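Local coordinates for protein ATP phosphoribosyltransferase (Thermotoga maritima, PDB 1O63) that probably catalyses the first step of histidine biosynthesis, joining ATP to 5-phosphoribose 1-diphosphate to give N'-(5'-phosphoribosyl)-ATP and diphosphate, at residues K4-K9 with G57-G62; R46-P51 with G65-L70; T84-M89 with I170-V175; I106-P111 with C125-L130. All blocks are in the same frame, centred on the assembly; numbering follows the deposited sequence.

Interaction 1 (K4-K9 with G57-G62); sequences KLAIPK and GVADIG
Lys4 O takes two backbone hydrogen bonds from the chain just entering strand 61-65, from Asp60 N at 2.8 Å and from Ile61 N, in the plane of the carbonyl, at 3.2 Å. Further along, Ala6 N donates to Ile61 O at 2.8 Å; Leu5 pairs with Ile61, and Ala6 with Gly62, in parallel register. CA-H...O contacts run from Leu5 CA to Ile61 O and from Gly62 CA to Ala6 O. Strands 4-8 and 61-65 are thus parallel neighbours in the mixed sheet, with strand 40-45 on the other edge of 4-8.

With CG beside its own backbone N (chi1 -64°), Asp60 brings OD2 within 3.0 Å of Lys4 N, which meets the anti side of the carboxylate. The carboxylate also forms a salt bridge to Lys184 and a hydrogen bond to Ser180. At the tip of its side chain, Lys4 NZ donates to a water that donates to Val58 O.

Among apolar contacts, Leu5 and Ile61 lie side by side, Leu5 CD1 4.1 Å from Ile61 CB, and Phe191 touches both; on the other face the methyls of Ala6 and Ala59 meet. Polar bonding dominates: the carboxylate carries the pairing back beyond the start of strand 61-65.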
loop_
_atom_site.group_PDB
_atom_site.type_symbol
_atom_site.label_atom_id
_atom_site.label_comp_id
_atom_site.label_asym_id
_atom_site.label_seq_id
_atom_site.Cartn_x
_atom_site.Cartn_y
_atom_site.Cartn_z
ATOM N N LYS A 4 -0.913 25.062 4.074
ATOM C CA LYS A 4 -0.277 23.822 3.600
ATOM C C LYS A 4 -1.375 22.791 3.338
ATOM O O LYS A 4 -2.145 22.530 4.265
ATOM C CB LYS A 4 0.674 23.279 4.680
ATOM C CG LYS A 4 2.058 23.958 4.618
ATOM C CD LYS A 4 2.455 24.402 6.025
ATOM C CE LYS A 4 3.737 25.225 5.988
ATOM N NZ LYS A 4 4.952 24.364 6.122
ATOM N N LEU A 5 -1.436 22.280 2.114
ATOM C CA LEU A 5 -2.476 21.299 1.767
ATOM C C LEU A 5 -1.881 19.903 1.560
ATOM O O LEU A 5 -0.787 19.780 0.981
ATOM C CB LEU A 5 -3.206 21.749 0.500
ATOM C CG LEU A 5 -4.421 22.656 0.659
ATOM C CD1 LEU A 5 -4.145 23.854 1.532
ATOM C CD2 LEU A 5 -4.940 23.105 -0.710
ATOM N N ALA A 6 -2.594 18.875 2.052
ATOM C CA ALA A 6 -2.134 17.487 1.850
ATOM C C ALA A 6 -3.060 16.899 0.759
ATOM O O ALA A 6 -4.247 16.767 1.008
ATOM C CB ALA A 6 -2.294 16.695 3.144
ATOM N N ILE A 7 -2.530 16.684 -0.415
ATOM C CA ILE A 7 -3.262 16.259 -1.597
ATOM C C ILE A 7 -3.014 14.775 -1.902
ATOM O O ILE A 7 -1.872 14.294 -1.872
ATOM C CB ILE A 7 -2.845 17.103 -2.809
ATOM C CG1 ILE A 7 -2.778 18.602 -2.519
ATOM C CG2 ILE A 7 -3.725 16.815 -4.020
ATOM C CD1 ILE A 7 -3.965 19.237 -1.851
ATOM N N PRO A 8 -4.074 14.032 -2.070
ATOM C CA PRO A 8 -4.034 12.598 -2.320
ATOM C C PRO A 8 -3.637 12.238 -3.737
ATOM O O PRO A 8 -4.320 12.618 -4.701
ATOM C CB PRO A 8 -5.493 12.177 -2.067
ATOM C CG PRO A 8 -6.270 13.377 -2.554
ATOM C CD PRO A 8 -5.475 14.573 -2.088
ATOM N N LYS A 9 -2.529 11.514 -3.914
ATOM C CA LYS A 9 -2.103 11.106 -5.252
ATOM C C LYS A 9 -3.059 10.002 -5.721
ATOM O O LYS A 9 -3.718 9.366 -4.898
ATOM C CB LYS A 9 -0.659 10.568 -5.263
ATOM C CG LYS A 9 0.403 11.566 -4.827
ATOM C CD LYS A 9 1.614 11.546 -5.747
ATOM C CE LYS A 9 2.761 10.761 -5.169
ATOM N NZ LYS A 9 3.636 11.552 -4.261
ATOM N N GLY A 57 0.078 17.756 12.380
ATOM C CA GLY A 57 0.160 19.197 12.296
ATOM C C GLY A 57 1.069 19.773 11.248
ATOM O O GLY A 57 1.375 20.993 11.320
ATOM N N VAL A 58 1.489 19.016 10.228
ATOM C CA VAL A 58 2.379 19.612 9.216
ATOM C C VAL A 58 1.601 20.207 8.056
ATOM O O VAL A 58 2.134 20.976 7.226
ATOM C CB VAL A 58 3.443 18.617 8.738
ATOM C CG1 VAL A 58 4.327 18.179 9.934
ATOM C CG2 VAL A 58 2.815 17.396 8.103
ATOM N N ALA A 59 0.328 19.876 7.963
ATOM C CA ALA A 59 -0.569 20.385 6.946
ATOM C C ALA A 59 -1.804 21.016 7.625
ATOM O O ALA A 59 -2.193 20.578 8.704
ATOM C CB ALA A 59 -1.031 19.238 6.045
ATOM N N ASP A 60 -2.411 21.983 6.979
ATOM C CA ASP A 60 -3.604 22.647 7.471
ATOM C C ASP A 60 -4.879 21.996 6.927
ATOM O O ASP A 60 -5.859 21.847 7.650
ATOM C CB ASP A 60 -3.589 24.132 7.005
ATOM C CG ASP A 60 -2.393 24.862 7.644
ATOM O OD1 ASP A 60 -2.283 24.782 8.875
ATOM O OD2 ASP A 60 -1.644 25.511 6.906
ATOM N N ILE A 61 -4.939 21.768 5.616
ATOM C CA ILE A 61 -6.144 21.209 4.984
ATOM C C ILE A 61 -5.744 19.998 4.134
ATOM O O ILE A 61 -4.670 20.017 3.535
ATOM C CB ILE A 61 -6.848 22.252 4.121
ATOM C CG1 ILE A 61 -7.339 23.434 5.004
ATOM C CG2 ILE A 61 -8.082 21.680 3.394
ATOM C CD1 ILE A 61 -7.534 24.705 4.187
ATOM N N GLY A 62 -6.617 18.993 4.054
ATOM C CA GLY A 62 -6.336 17.844 3.201
ATOM C C GLY A 62 -7.622 17.306 2.576
ATOM O O GLY A 62 -8.714 17.863 2.752
HETATM O O HOH W 1 4.601 21.922 7.364
#

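Interaction 2 (R46-P51 with G65-L70); sequences RPFDVP and GTDVLL
The Phe48 ring carries Val68 over one face. CG2 of the valine sits 3.6 Å above the ring plane, displaced toward the rim on the side of CD1 and CE1, and 3.9 Å from the centroid, a CH-pi contact 20° off the ring normal. The two side chains slide past each other in opposite directions. The far end of the ring, CZ and CE2, reaches Val68 CA, while Asp67 O comes obliquely to Phe48 CZ at 4.2 Å.

Val68 divides its branches between partners. Val68 CG2, beside its own backbone N, also meets Pro47 CB at 4.0 Å. The other methyl, Val68 CG1, is anti to that N (chi1 172°) and lies 3.8 Å from Pro51 CG and 3.7 Å from Pro47 O. One valine is thereby seated among two proline rings and a phenylalanine, with no hydrogen bond across the contact. Pro47 O serves its own segment too, accepting from Val50 N at 3.1 Å.

The contact packs the approach and first turn of helix 50-55 against helix 66-71, which starts directly after Gly65 at its N-cap position. Helix 66-71 also rests on strand 161-176 through Thr66, Asp67, Leu69 and Leu70. Phe48 packs on Lys131 of the second subunit, and Asp49 OD1 accepts a hydrogen bond from that residue's backbone N.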
loop_
_atom_site.group_PDB
_atom_site.type_symbol
_atom_site.label_atom_id
_atom_site.label_comp_id
_atom_site.label_asym_id
_atom_site.label_seq_id
_atom_site.Cartn_x
_atom_site.Cartn_y
_atom_site.Cartn_z
ATOM N N ARG A 46 0.351 9.839 -0.543
ATOM C CA ARG A 46 -0.568 8.706 -0.750
ATOM C C ARG A 46 -1.835 8.996 0.060
ATOM O O ARG A 46 -1.768 9.562 1.159
ATOM C CB ARG A 46 0.041 7.404 -0.336
ATOM C CG ARG A 46 1.333 6.951 -0.952
ATOM C CD ARG A 46 1.322 6.909 -2.456
ATOM N NE ARG A 46 0.102 6.375 -3.043
ATOM C CZ ARG A 46 -0.162 6.468 -4.350
ATOM N NH1 ARG A 46 -1.283 5.966 -4.849
ATOM N NH2 ARG A 46 0.720 7.057 -5.156
ATOM N N PRO A 47 -2.987 8.639 -0.495
ATOM C CA PRO A 47 -4.277 8.908 0.110
ATOM C C PRO A 47 -4.394 8.568 1.558
ATOM O O PRO A 47 -4.884 9.391 2.386
ATOM C CB PRO A 47 -5.236 8.021 -0.732
ATOM C CG PRO A 47 -4.593 8.026 -2.091
ATOM C CD PRO A 47 -3.111 7.963 -1.808
ATOM N N PHE A 48 -3.896 7.404 1.986
ATOM C CA PHE A 48 -3.962 7.018 3.390
ATOM C C PHE A 48 -3.049 7.847 4.269
ATOM O O PHE A 48 -3.278 7.923 5.489
ATOM C CB PHE A 48 -3.639 5.514 3.570
ATOM C CG PHE A 48 -4.930 4.717 3.625
ATOM C CD1 PHE A 48 -5.528 4.278 2.455
ATOM C CD2 PHE A 48 -5.555 4.460 4.826
ATOM C CE1 PHE A 48 -6.715 3.567 2.485
ATOM C CE2 PHE A 48 -6.740 3.756 4.861
ATOM C CZ PHE A 48 -7.328 3.297 3.684
ATOM N N ASP A 49 -2.113 8.579 3.696
ATOM C CA ASP A 49 -1.218 9.425 4.491
ATOM C C ASP A 49 -1.770 10.826 4.686
ATOM O O ASP A 49 -1.184 11.601 5.431
ATOM C CB ASP A 49 0.156 9.507 3.811
ATOM C CG ASP A 49 0.874 8.166 3.807
ATOM O OD1 ASP A 49 1.717 7.938 2.926
ATOM O OD2 ASP A 49 0.589 7.321 4.671
ATOM N N VAL A 50 -2.878 11.179 4.013
ATOM C CA VAL A 50 -3.400 12.557 4.195
ATOM C C VAL A 50 -3.709 12.842 5.635
ATOM O O VAL A 50 -3.234 13.853 6.215
ATOM C CB VAL A 50 -4.582 12.821 3.265
ATOM C CG1 VAL A 50 -5.440 14.006 3.707
ATOM C CG2 VAL A 50 -4.087 13.006 1.826
ATOM N N PRO A 51 -4.435 11.966 6.343
ATOM C CA PRO A 51 -4.808 12.237 7.713
ATOM C C PRO A 51 -3.591 12.246 8.629
ATOM O O PRO A 51 -3.569 13.020 9.598
ATOM C CB PRO A 51 -5.805 11.156 8.091
ATOM C CG PRO A 51 -5.840 10.191 6.971
ATOM C CD PRO A 51 -5.197 10.833 5.777
ATOM N N GLY A 65 -10.503 10.087 0.173
ATOM C CA GLY A 65 -11.799 9.451 -0.115
ATOM C C GLY A 65 -12.454 8.901 1.138
ATOM O O GLY A 65 -11.881 8.755 2.210
ATOM N N THR A 66 -13.713 8.441 0.952
ATOM C CA THR A 66 -14.455 7.864 2.064
ATOM C C THR A 66 -13.789 6.602 2.596
ATOM O O THR A 66 -13.854 6.322 3.800
ATOM C CB THR A 66 -15.913 7.542 1.648
ATOM O OG1 THR A 66 -16.417 8.632 0.853
ATOM C CG2 THR A 66 -16.790 7.377 2.876
ATOM N N ASP A 67 -13.150 5.834 1.749
ATOM C CA ASP A 67 -12.444 4.617 2.141
ATOM C C ASP A 67 -11.390 4.949 3.189
ATOM O O ASP A 67 -11.354 4.301 4.243
ATOM C CB ASP A 67 -11.837 3.918 0.921
ATOM C CG ASP A 67 -11.042 4.834 0.022
ATOM O OD1 ASP A 67 -9.978 4.402 -0.482
ATOM O OD2 ASP A 67 -11.427 6.002 -0.207
ATOM N N VAL A 68 -10.546 5.940 2.928
ATOM C CA VAL A 68 -9.513 6.354 3.887
ATOM C C VAL A 68 -10.153 6.753 5.204
ATOM O O VAL A 68 -9.756 6.324 6.279
ATOM C CB VAL A 68 -8.668 7.511 3.340
ATOM C CG1 VAL A 68 -7.713 8.114 4.359
ATOM C CG2 VAL A 68 -7.877 7.066 2.097
ATOM N N LEU A 69 -11.156 7.646 5.131
ATOM C CA LEU A 69 -11.818 8.172 6.305
ATOM C C LEU A 69 -12.428 7.109 7.192
ATOM O O LEU A 69 -12.360 7.211 8.430
ATOM C CB LEU A 69 -12.902 9.193 5.903
ATOM C CG LEU A 69 -12.681 10.629 6.376
ATOM C CD1 LEU A 69 -11.258 11.067 6.116
ATOM C CD2 LEU A 69 -13.659 11.601 5.729
ATOM N N LEU A 70 -13.097 6.130 6.568
ATOM C CA LEU A 70 -13.756 5.093 7.377
ATOM C C LEU A 70 -12.770 4.017 7.794
ATOM O O LEU A 70 -13.036 3.317 8.763
ATOM C CB LEU A 70 -14.943 4.500 6.652
ATOM C CG LEU A 70 -16.351 4.962 6.908
ATOM C CD1 LEU A 70 -16.502 6.187 7.795
ATOM C CD2 LEU A 70 -17.111 5.172 5.597
#

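Interaction 3 (T84-M89 with I170-V175); sequences TNISRM and IRTHVV
Ser87 and Ile170 put their side chains on the same face of the sheet. Ser87 OG, turned between its backbone N and carbonyl carbon (chi1 50°), lies 3.5 Å from Ile170 CB. Ile170 CD1 extends on to Met89, a selenomethionine, and meets its CB at 4.1 Å. Ile86 instead aims at the neighbouring strand: its CG1 lies close to Arg171 CA, and its CD1 comes within 3.9 Å of Thr172 OG1.

Asn85 and Arg171 run side by side, their amide and guanidinium planes 65° apart. Asn85 OD1 sits over a face of the Arg171 guanidinium, 2.9 Å from Arg171 NH2, but the angle is too poor for a hydrogen bond. Arg171 NE makes a weak hydrogen bond to Pro83 O.

In the backbone, Ile86 N at 2.8 Å and Ser87 N at 3.3 Å both donate to Ile170 O, while Ile170 N returns a bond to Ser87 O, a classic beta bulge. A water bridges Thr84 O and Thr172 N.

The antiparallel strands 81-94 and 161-176 are splayed here, the short segments running 130° apart. Strand 145-150 lies beyond strand 81-94, strand 61-65 beyond strand 161-176, and Asp67 of helix 66-71 touches Ile170 and Met89.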
loop_
_atom_site.group_PDB
_atom_site.type_symbol
_atom_site.label_atom_id
_atom_site.label_comp_id
_atom_site.label_asym_id
_atom_site.label_seq_id
_atom_site.Cartn_x
_atom_site.Cartn_y
_atom_site.Cartn_z
ATOM N N THR A 84 -19.603 14.652 -5.815
ATOM C CA THR A 84 -19.307 13.587 -6.754
ATOM C C THR A 84 -19.110 12.203 -6.188
ATOM O O THR A 84 -18.198 11.915 -5.420
ATOM C CB THR A 84 -18.090 13.983 -7.624
ATOM O OG1 THR A 84 -18.222 15.384 -7.920
ATOM C CG2 THR A 84 -18.043 13.197 -8.906
ATOM N N ASN A 85 -19.931 11.246 -6.658
ATOM C CA ASN A 85 -19.707 9.844 -6.295
ATOM C C ASN A 85 -18.555 9.324 -7.154
ATOM O O ASN A 85 -18.657 9.353 -8.393
ATOM C CB ASN A 85 -20.956 9.006 -6.579
ATOM C CG ASN A 85 -22.134 9.356 -5.709
ATOM O OD1 ASN A 85 -21.993 9.832 -4.583
ATOM N ND2 ASN A 85 -23.340 9.117 -6.226
ATOM N N ILE A 86 -17.457 8.889 -6.542
ATOM C CA ILE A 86 -16.344 8.376 -7.338
ATOM C C ILE A 86 -16.475 6.866 -7.589
ATOM O O ILE A 86 -16.148 6.352 -8.647
ATOM C CB ILE A 86 -15.003 8.538 -6.569
ATOM C CG1 ILE A 86 -14.874 9.905 -5.962
ATOM C CG2 ILE A 86 -13.836 8.158 -7.472
ATOM C CD1 ILE A 86 -14.913 11.078 -6.913
ATOM N N SER A 87 -16.698 6.155 -6.475
ATOM C CA SER A 87 -16.760 4.682 -6.549
ATOM C C SER A 87 -17.592 4.132 -5.406
ATOM O O SER A 87 -18.283 4.892 -4.719
ATOM C CB SER A 87 -15.322 4.152 -6.485
ATOM O OG SER A 87 -14.635 4.737 -5.394
ATOM N N ARG A 88 -17.594 2.812 -5.250
ATOM C CA ARG A 88 -18.382 2.155 -4.208
ATOM C C ARG A 88 -17.516 1.096 -3.484
ATOM O O ARG A 88 -16.830 0.337 -4.137
ATOM C CB ARG A 88 -19.581 1.417 -4.791
ATOM C CG ARG A 88 -20.683 2.243 -5.431
ATOM C CD ARG A 88 -21.623 1.324 -6.232
ATOM N NE ARG A 88 -21.062 0.972 -7.519
ATOM C CZ ARG A 88 -21.396 -0.034 -8.308
ATOM N NH1 ARG A 88 -22.333 -0.903 -7.965
ATOM N NH2 ARG A 88 -20.770 -0.193 -9.478
HETATM N N MSE A 89 -17.760 0.956 -2.203
HETATM C CA MSE A 89 -17.138 -0.135 -1.414
HETATM C C MSE A 89 -18.191 -1.251 -1.390
HETATM O O MSE A 89 -19.354 -0.991 -1.035
HETATM C CB MSE A 89 -16.769 0.344 -0.044
HETATM C CG MSE A 89 -16.100 -0.672 0.882
HETATM SE SE MSE A 89 -14.284 -1.021 0.350
HETATM C CE MSE A 89 -13.433 0.572 1.029
ATOM N N ILE A 170 -18.339 6.011 -2.186
ATOM C CA ILE A 170 -17.078 6.687 -1.913
ATOM C C ILE A 170 -17.005 8.017 -2.660
ATOM O O ILE A 170 -17.203 8.091 -3.873
ATOM C CB ILE A 170 -15.868 5.839 -2.294
ATOM C CG1 ILE A 170 -15.753 4.618 -1.335
ATOM C CG2 ILE A 170 -14.568 6.639 -2.235
ATOM C CD1 ILE A 170 -14.958 3.506 -2.015
ATOM N N ARG A 171 -16.682 9.056 -1.902
ATOM C CA ARG A 171 -16.562 10.398 -2.460
ATOM C C ARG A 171 -15.247 11.016 -1.940
ATOM O O ARG A 171 -14.597 10.482 -1.070
ATOM C CB ARG A 171 -17.685 11.286 -1.864
ATOM C CG ARG A 171 -19.071 10.709 -1.926
ATOM C CD ARG A 171 -20.137 11.721 -1.527
ATOM N NE ARG A 171 -21.444 11.324 -2.082
ATOM C CZ ARG A 171 -22.192 10.380 -1.513
ATOM N NH1 ARG A 171 -21.759 9.755 -0.431
ATOM N NH2 ARG A 171 -23.348 10.076 -2.075
ATOM N N THR A 172 -14.992 12.233 -2.393
ATOM C CA THR A 172 -13.867 13.022 -1.888
ATOM C C THR A 172 -14.361 13.786 -0.662
ATOM O O THR A 172 -15.524 14.182 -0.637
ATOM C CB THR A 172 -13.426 14.028 -2.963
ATOM O OG1 THR A 172 -13.126 13.249 -4.142
ATOM C CG2 THR A 172 -12.219 14.835 -2.551
ATOM N N HIS A 173 -13.497 13.954 0.344
ATOM C CA HIS A 173 -13.906 14.721 1.530
ATOM C C HIS A 173 -12.803 15.790 1.771
ATOM O O HIS A 173 -11.675 15.489 1.402
ATOM C CB HIS A 173 -13.926 13.830 2.767
ATOM C CG HIS A 173 -14.920 12.710 2.734
ATOM N ND1 HIS A 173 -16.127 12.765 3.357
ATOM C CD2 HIS A 173 -14.863 11.503 2.105
ATOM C CE1 HIS A 173 -16.804 11.626 3.112
ATOM N NE2 HIS A 173 -16.043 10.853 2.356
ATOM N N VAL A 174 -13.163 16.923 2.312
ATOM C CA VAL A 174 -12.156 17.917 2.741
ATOM C C VAL A 174 -12.034 17.821 4.264
ATOM O O VAL A 174 -13.051 17.699 4.971
ATOM C CB VAL A 174 -12.456 19.321 2.279
ATOM C CG1 VAL A 174 -13.874 19.743 2.651
ATOM C CG2 VAL A 174 -11.462 20.340 2.887
ATOM N N VAL A 175 -10.799 17.778 4.768
ATOM C CA VAL A 175 -10.546 17.595 6.189
ATOM C C VAL A 175 -9.569 18.671 6.667
ATOM O O VAL A 175 -8.686 19.069 5.899
ATOM C CB VAL A 175 -9.994 16.220 6.552
ATOM C CG1 VAL A 175 -11.126 15.195 6.629
ATOM C CG2 VAL A 175 -8.899 15.750 5.602
HETATM O O HOH W 2 -16.993 13.722 -3.960
#

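Interaction 4 (I106-P111 with C125-L130); sequences IATKFP and CRIIPL
Ile128 N donates to Ile106 O at 2.8 Å in a nearly straight bond, 172° at the hydrogen. The same parallel pattern continues on both sides: Ile106 N to Arg126 O at 3.0 Å, Thr108 N to Ile128 O, and Leu130 N to Thr108 O at 2.8 Å. CA-H...O contacts fill the intervals, among them Ala107 CA to Ile128 O.

Side chains pack on both faces of the pair. On one, Ile106 CD1 touches Cys125 SG at 3.6 Å, and the CG2 methyls of Thr108 and Ile127 meet at 3.7 Å. Ile127 CG2 also faces Pro111 CB. On the other, Ala107 CB packs against Leu130 CD1 at 3.7 Å. Thr108 holds OG1 anti to its backbone N (chi1 179°), directing its methyl to Ile127; Thr108 OG1 accepts from Phe110 N at 2.8 Å, closing an ST turn just before the helix, and also bonds to Val147 O.

This is the parallel pair of a beta-alpha-beta unit, in which helix 111-121 connects strands 104-108 and 125-129 and packs on Ile106, Thr108 and Ile127. The Cys118-Cys125 disulfide fastens that helix to strand 125-129, outermost in the sheet within this chain, while strand 145-150 pairs with the other edge of strand 104-108, through the backbone of Ala107.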
loop_
_atom_site.group_PDB
_atom_site.type_symbol
_atom_site.label_atom_id
_atom_site.label_comp_id
_atom_site.label_asym_id
_atom_site.label_seq_id
_atom_site.Cartn_x
_atom_site.Cartn_y
_atom_site.Cartn_z
ATOM N N ILE A 106 -12.778 -13.398 4.408
ATOM C CA ILE A 106 -12.911 -12.217 3.558
ATOM C C ILE A 106 -11.526 -11.571 3.372
ATOM O O ILE A 106 -10.952 -11.160 4.378
ATOM C CB ILE A 106 -13.833 -11.155 4.183
ATOM C CG1 ILE A 106 -15.127 -11.802 4.707
ATOM C CG2 ILE A 106 -14.127 -10.045 3.201
ATOM C CD1 ILE A 106 -16.099 -10.837 5.365
ATOM N N ALA A 107 -11.107 -11.466 2.120
ATOM C CA ALA A 107 -9.866 -10.766 1.766
ATOM C C ALA A 107 -10.196 -9.301 1.518
ATOM O O ALA A 107 -11.260 -9.010 0.973
ATOM C CB ALA A 107 -9.301 -11.326 0.454
ATOM N N THR A 108 -9.281 -8.399 1.910
ATOM C CA THR A 108 -9.593 -6.971 1.690
ATOM C C THR A 108 -8.353 -6.127 1.966
ATOM O O THR A 108 -7.464 -6.578 2.701
ATOM C CB THR A 108 -10.711 -6.554 2.680
ATOM O OG1 THR A 108 -11.038 -5.177 2.528
ATOM C CG2 THR A 108 -10.244 -6.774 4.125
ATOM N N LYS A 109 -8.318 -4.924 1.433
ATOM C CA LYS A 109 -7.337 -3.912 1.780
ATOM C C LYS A 109 -7.857 -3.051 2.942
ATOM O O LYS A 109 -7.145 -2.167 3.454
ATOM C CB LYS A 109 -7.077 -2.942 0.618
ATOM C CG LYS A 109 -6.646 -3.617 -0.666
ATOM C CD LYS A 109 -5.987 -2.628 -1.609
ATOM C CE LYS A 109 -7.001 -1.896 -2.430
ATOM N NZ LYS A 109 -6.396 -1.182 -3.597
ATOM N N PHE A 110 -9.143 -3.218 3.248
ATOM C CA PHE A 110 -9.766 -2.412 4.322
ATOM C C PHE A 110 -10.260 -3.257 5.473
ATOM O O PHE A 110 -11.457 -3.518 5.623
ATOM C CB PHE A 110 -10.943 -1.632 3.686
ATOM C CG PHE A 110 -10.515 -0.990 2.364
ATOM C CD1 PHE A 110 -10.809 -1.607 1.177
ATOM C CD2 PHE A 110 -9.836 0.226 2.353
ATOM C CE1 PHE A 110 -10.457 -1.035 -0.041
ATOM C CE2 PHE A 110 -9.487 0.818 1.150
ATOM C CZ PHE A 110 -9.747 0.168 -0.043
ATOM N N PRO A 111 -9.349 -3.732 6.342
ATOM C CA PRO A 111 -9.725 -4.583 7.445
ATOM C C PRO A 111 -10.638 -3.954 8.462
ATOM O O PRO A 111 -11.535 -4.687 8.945
ATOM C CB PRO A 111 -8.391 -5.063 8.035
ATOM C CG PRO A 111 -7.394 -4.045 7.587
ATOM C CD PRO A 111 -7.901 -3.506 6.289
ATOM N N CYS A 125 -16.062 -13.530 11.145
ATOM C CA CYS A 125 -15.246 -13.393 9.936
ATOM C C CYS A 125 -13.777 -13.639 10.180
ATOM O O CYS A 125 -13.205 -13.269 11.216
ATOM C CB CYS A 125 -15.453 -11.951 9.390
ATOM S SG CYS A 125 -17.099 -11.588 8.769
ATOM N N ARG A 126 -13.116 -14.240 9.222
ATOM C CA ARG A 126 -11.661 -14.446 9.238
ATOM C C ARG A 126 -11.102 -13.459 8.187
ATOM O O ARG A 126 -11.253 -13.731 6.989
ATOM C CB ARG A 126 -11.375 -15.884 8.857
ATOM C CG ARG A 126 -10.018 -16.433 9.193
ATOM C CD ARG A 126 -9.835 -16.643 10.695
ATOM N NE ARG A 126 -9.147 -17.879 10.994
ATOM C CZ ARG A 126 -7.980 -18.298 10.537
ATOM N NH1 ARG A 126 -7.513 -19.489 10.929
ATOM N NH2 ARG A 126 -7.254 -17.585 9.696
ATOM N N ILE A 127 -10.645 -12.301 8.637
ATOM C CA ILE A 127 -10.271 -11.237 7.689
ATOM C C ILE A 127 -8.837 -11.320 7.219
ATOM O O ILE A 127 -7.897 -11.198 8.002
ATOM C CB ILE A 127 -10.523 -9.838 8.278
ATOM C CG1 ILE A 127 -11.982 -9.677 8.679
ATOM C CG2 ILE A 127 -10.127 -8.751 7.271
ATOM C CD1 ILE A 127 -12.255 -8.390 9.451
ATOM N N ILE A 128 -8.654 -11.381 5.896
ATOM C CA ILE A 128 -7.311 -11.486 5.326
ATOM C C ILE A 128 -6.887 -10.226 4.594
ATOM O O ILE A 128 -7.342 -9.960 3.481
ATOM C CB ILE A 128 -7.272 -12.691 4.348
ATOM C CG1 ILE A 128 -7.697 -13.961 5.127
ATOM C CG2 ILE A 128 -5.882 -12.826 3.765
ATOM C CD1 ILE A 128 -7.872 -15.187 4.272
ATOM N N PRO A 129 -5.985 -9.446 5.179
ATOM C CA PRO A 129 -5.512 -8.214 4.609
ATOM C C PRO A 129 -4.620 -8.410 3.391
ATOM O O PRO A 129 -3.695 -9.221 3.440
ATOM C CB PRO A 129 -4.677 -7.555 5.709
ATOM C CG PRO A 129 -4.987 -8.289 6.945
ATOM C CD PRO A 129 -5.398 -9.682 6.530
ATOM N N LEU A 130 -4.904 -7.680 2.332
ATOM C CA LEU A 130 -4.113 -7.752 1.091
ATOM C C LEU A 130 -3.754 -6.317 0.696
ATOM O O LEU A 130 -4.495 -5.382 1.070
ATOM C CB LEU A 130 -4.944 -8.386 -0.027
ATOM C CG LEU A 130 -5.229 -9.883 0.085
ATOM C CD1 LEU A 130 -6.046 -10.383 -1.104
ATOM C CD2 LEU A 130 -3.916 -10.662 0.183
#

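Interactions 1, 3 and 4 lie on one mixed sheet, and interaction 2 packs the helices alongside it. Interactions 1 and 4 occupy opposite sides of the chain's centre, their centres about 28 Å apart, with interactions 2 and 3 between them. Strand 61-65 of interaction 1 neighbours strand 161-176 of interaction 3, where Gly62 N probably bonds to Val175 O. Helix 66-71 meets interaction 3 through Thr66, and Asp67 and Phe48 touch Phe110 of interaction 4. Along the chain the segments of interactions 1 and 2 alternate, whereas interaction 4 is nested within the loop closed by interaction 3. The long strands 81-94 and 161-176 connect the two ends, consistent with this family's two-lobed periplasmic-binding-protein-like fold.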